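Local coordinates for protein putative leucoanthocyanidin reductase 1 (Vitis vinifera, PDB 3I6I) that reduces leucoanthocyanidins to flavan-3-ols with NADPH as cofactor, an oxidoreductase step of flavonoid biosynthesis in grapevine, at residues A[112-117]-A[153-158]. Numbering follows the deposited sequence.
Sequences IKRFLP and PFTYIC
Arg114 leaves its strand with CG opposite the backbone N and next to the carbonyl carbon (chi1 -154°), then bends at chi2 and chi3, which brings the edge of the guanidinium to Thr155, whose OG1 lies anti to its own carbonyl carbon (chi1 -64°) and beside its backbone N. The two ends meet in a hydrogen bond from Arg114 NH1 to Thr155 OG1 of 2.8 Å, the hydroxyl oxygen lying close to the guanidinium plane. Thr214 adds a second partner to both groups, OG1 for NH1 and the backbone O for the threonine hydroxyl, while Asp211 O takes NH2. Replacing Arg114 with an alanine is likely to cost Thr155 OG1 and Asp211 O the donors this arginine supplies, and to open a gap beside Leu215. Alongside these side-chain bonds the backbones run parallel through one bridge: Phe115 N donates to Pro153 O (2.9 Å), and Phe115 O accepts from Thr155 N (3.1 Å). Such a link illustrates how a Rossmann-type sheet is continued in this NmrA-like family: edge strand 114-116 closes the five-stranded parallel sheet, helix 133-149 makes the crossover, and strand 155-158 pairs in parallel with 217-220 in a three-stranded sheet. The strands diverge at 30° beyond the bridge, and a water fills in, donating to Pro117 O and Thr155 O and accepting from Ile157 N. On the same side as Arg114, Leu116 lies alongside Thr155, Leu116 CD1 being 3.9 Å from Thr155 CB, and sends CD2 across to Ile157 CG1 (3.8 Å). Pro117 CG instead abuts the edge of the Tyr156 ring at CD1 (3.8 Å), while Tyr156 OH is hydrogen-bonded to Glu148 OE2.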
loop_
_atom_site.group_PDB
_atom_site.type_symbol
_atom_site.label_atom_id
_atom_site.label_comp_id
_atom_site.label_asym_id
_atom_site.label_seq_id
_atom_site.Cartn_x
_atom_site.Cartn_y
_atom_site.Cartn_z
ATOM N N ILE A 112 6.936 -21.824 -0.623
ATOM C CA ILE A 112 7.015 -20.380 -0.429
ATOM C C ILE A 112 7.539 -19.993 0.949
ATOM O O ILE A 112 7.033 -20.443 1.966
ATOM C CB ILE A 112 5.685 -19.682 -0.713
ATOM C CG1 ILE A 112 5.222 -19.961 -2.163
ATOM C CG2 ILE A 112 5.778 -18.141 -0.417
ATOM C CD1 ILE A 112 6.259 -19.679 -3.231
ATOM N N LYS A 113 8.540 -19.114 0.962
ATOM C CA LYS A 113 9.182 -18.650 2.206
ATOM C C LYS A 113 8.534 -17.406 2.798
ATOM O O LYS A 113 8.623 -17.169 4.004
ATOM C CB LYS A 113 10.682 -18.395 1.996
ATOM C CG LYS A 113 11.463 -19.526 1.276
ATOM C CD LYS A 113 11.282 -20.873 1.842
ATOM C CE LYS A 113 12.200 -21.900 1.102
ATOM N NZ LYS A 113 11.825 -22.068 -0.354
ATOM N N ARG A 114 7.903 -16.584 1.959
ATOM C CA ARG A 114 7.162 -15.429 2.455
ATOM C C ARG A 114 6.134 -14.973 1.432
ATOM O O ARG A 114 6.451 -14.867 0.241
ATOM C CB ARG A 114 8.081 -14.274 2.813
ATOM C CG ARG A 114 7.524 -13.302 3.869
ATOM C CD ARG A 114 7.476 -13.898 5.279
ATOM N NE ARG A 114 8.824 -14.114 5.834
ATOM C CZ ARG A 114 9.557 -13.180 6.444
ATOM N NH1 ARG A 114 9.098 -11.947 6.630
ATOM N NH2 ARG A 114 10.754 -13.479 6.886
ATOM N N PHE A 115 4.923 -14.700 1.895
ATOM C CA PHE A 115 3.877 -14.092 1.092
ATOM C C PHE A 115 3.525 -12.750 1.703
ATOM O O PHE A 115 3.197 -12.660 2.926
ATOM C CB PHE A 115 2.622 -14.966 1.084
ATOM C CG PHE A 115 1.439 -14.386 0.304
ATOM C CD1 PHE A 115 0.190 -14.447 0.846
ATOM C CD2 PHE A 115 1.596 -13.774 -0.962
ATOM C CE1 PHE A 115 -0.931 -13.938 0.150
ATOM C CE2 PHE A 115 0.532 -13.251 -1.648
ATOM C CZ PHE A 115 -0.745 -13.351 -1.116
ATOM N N LEU A 116 3.520 -11.722 0.868
ATOM C CA LEU A 116 2.938 -10.430 1.257
ATOM C C LEU A 116 1.656 -10.162 0.458
ATOM O O LEU A 116 1.739 -9.820 -0.744
ATOM C CB LEU A 116 3.926 -9.264 1.019
ATOM C CG LEU A 116 5.095 -9.078 2.005
ATOM C CD1 LEU A 116 6.013 -10.347 2.080
ATOM C CD2 LEU A 116 5.950 -7.861 1.600
ATOM N N PRO A 117 0.483 -10.356 1.081
ATOM C CA PRO A 117 -0.742 -10.048 0.319
ATOM C C PRO A 117 -0.913 -8.564 0.109
ATOM O O PRO A 117 -0.149 -7.756 0.665
ATOM C CB PRO A 117 -1.861 -10.617 1.169
ATOM C CG PRO A 117 -1.267 -10.609 2.583
ATOM C CD PRO A 117 0.179 -10.815 2.459
ATOM N N PRO A 153 3.965 -18.680 5.341
ATOM C CA PRO A 153 4.570 -17.618 6.153
ATOM C C PRO A 153 4.245 -16.265 5.524
ATOM O O PRO A 153 4.308 -16.142 4.301
ATOM C CB PRO A 153 6.052 -17.843 6.018
ATOM C CG PRO A 153 6.212 -19.187 5.428
ATOM C CD PRO A 153 4.988 -19.555 4.721
ATOM N N PHE A 154 3.928 -15.280 6.340
ATOM C CA PHE A 154 3.415 -14.034 5.808
ATOM C C PHE A 154 4.020 -12.790 6.444
ATOM O O PHE A 154 4.624 -12.813 7.549
ATOM C CB PHE A 154 1.895 -14.024 6.015
ATOM C CG PHE A 154 1.480 -14.004 7.452
ATOM C CD1 PHE A 154 1.228 -15.199 8.159
ATOM C CD2 PHE A 154 1.394 -12.811 8.149
ATOM C CE1 PHE A 154 0.863 -15.138 9.497
ATOM C CE2 PHE A 154 1.017 -12.785 9.487
ATOM C CZ PHE A 154 0.762 -13.930 10.150
ATOM N N THR A 155 3.837 -11.683 5.748
ATOM C CA THR A 155 4.124 -10.365 6.308
ATOM C C THR A 155 3.031 -9.415 5.776
ATOM O O THR A 155 2.788 -9.383 4.588
ATOM C CB THR A 155 5.546 -9.860 5.925
ATOM O OG1 THR A 155 6.559 -10.714 6.492
ATOM C CG2 THR A 155 5.789 -8.441 6.431
ATOM N N TYR A 156 2.404 -8.684 6.681
ATOM C CA TYR A 156 1.332 -7.723 6.341
ATOM C C TYR A 156 1.882 -6.307 6.420
ATOM O O TYR A 156 2.267 -5.861 7.517
ATOM C CB TYR A 156 0.156 -7.874 7.310
ATOM C CG TYR A 156 -0.467 -9.254 7.378
ATOM C CD1 TYR A 156 -0.597 -10.060 6.235
ATOM C CD2 TYR A 156 -1.006 -9.727 8.590
ATOM C CE1 TYR A 156 -1.189 -11.304 6.306
ATOM C CE2 TYR A 156 -1.638 -10.980 8.660
ATOM C CZ TYR A 156 -1.729 -11.759 7.513
ATOM O OH TYR A 156 -2.295 -13.036 7.520
ATOM N N ILE A 157 1.974 -5.640 5.263
ATOM C CA ILE A 157 2.535 -4.291 5.156
ATOM C C ILE A 157 1.460 -3.251 5.439
ATOM O O ILE A 157 0.561 -3.010 4.599
ATOM C CB ILE A 157 3.194 -4.016 3.756
ATOM C CG1 ILE A 157 4.358 -4.943 3.437
ATOM C CG2 ILE A 157 3.661 -2.504 3.654
ATOM C CD1 ILE A 157 5.591 -4.843 4.432
ATOM N N CYS A 158 1.516 -2.642 6.610
ATOM C CA CYS A 158 0.501 -1.638 7.025
ATOM C C CYS A 158 1.185 -0.274 6.974
ATOM O O CYS A 158 1.553 0.326 8.006
ATOM C CB CYS A 158 -0.096 -1.955 8.407
ATOM S SG CYS A 158 -0.810 -3.655 8.528
HETATM O O HOH W 1 1.451 -7.452 2.932
#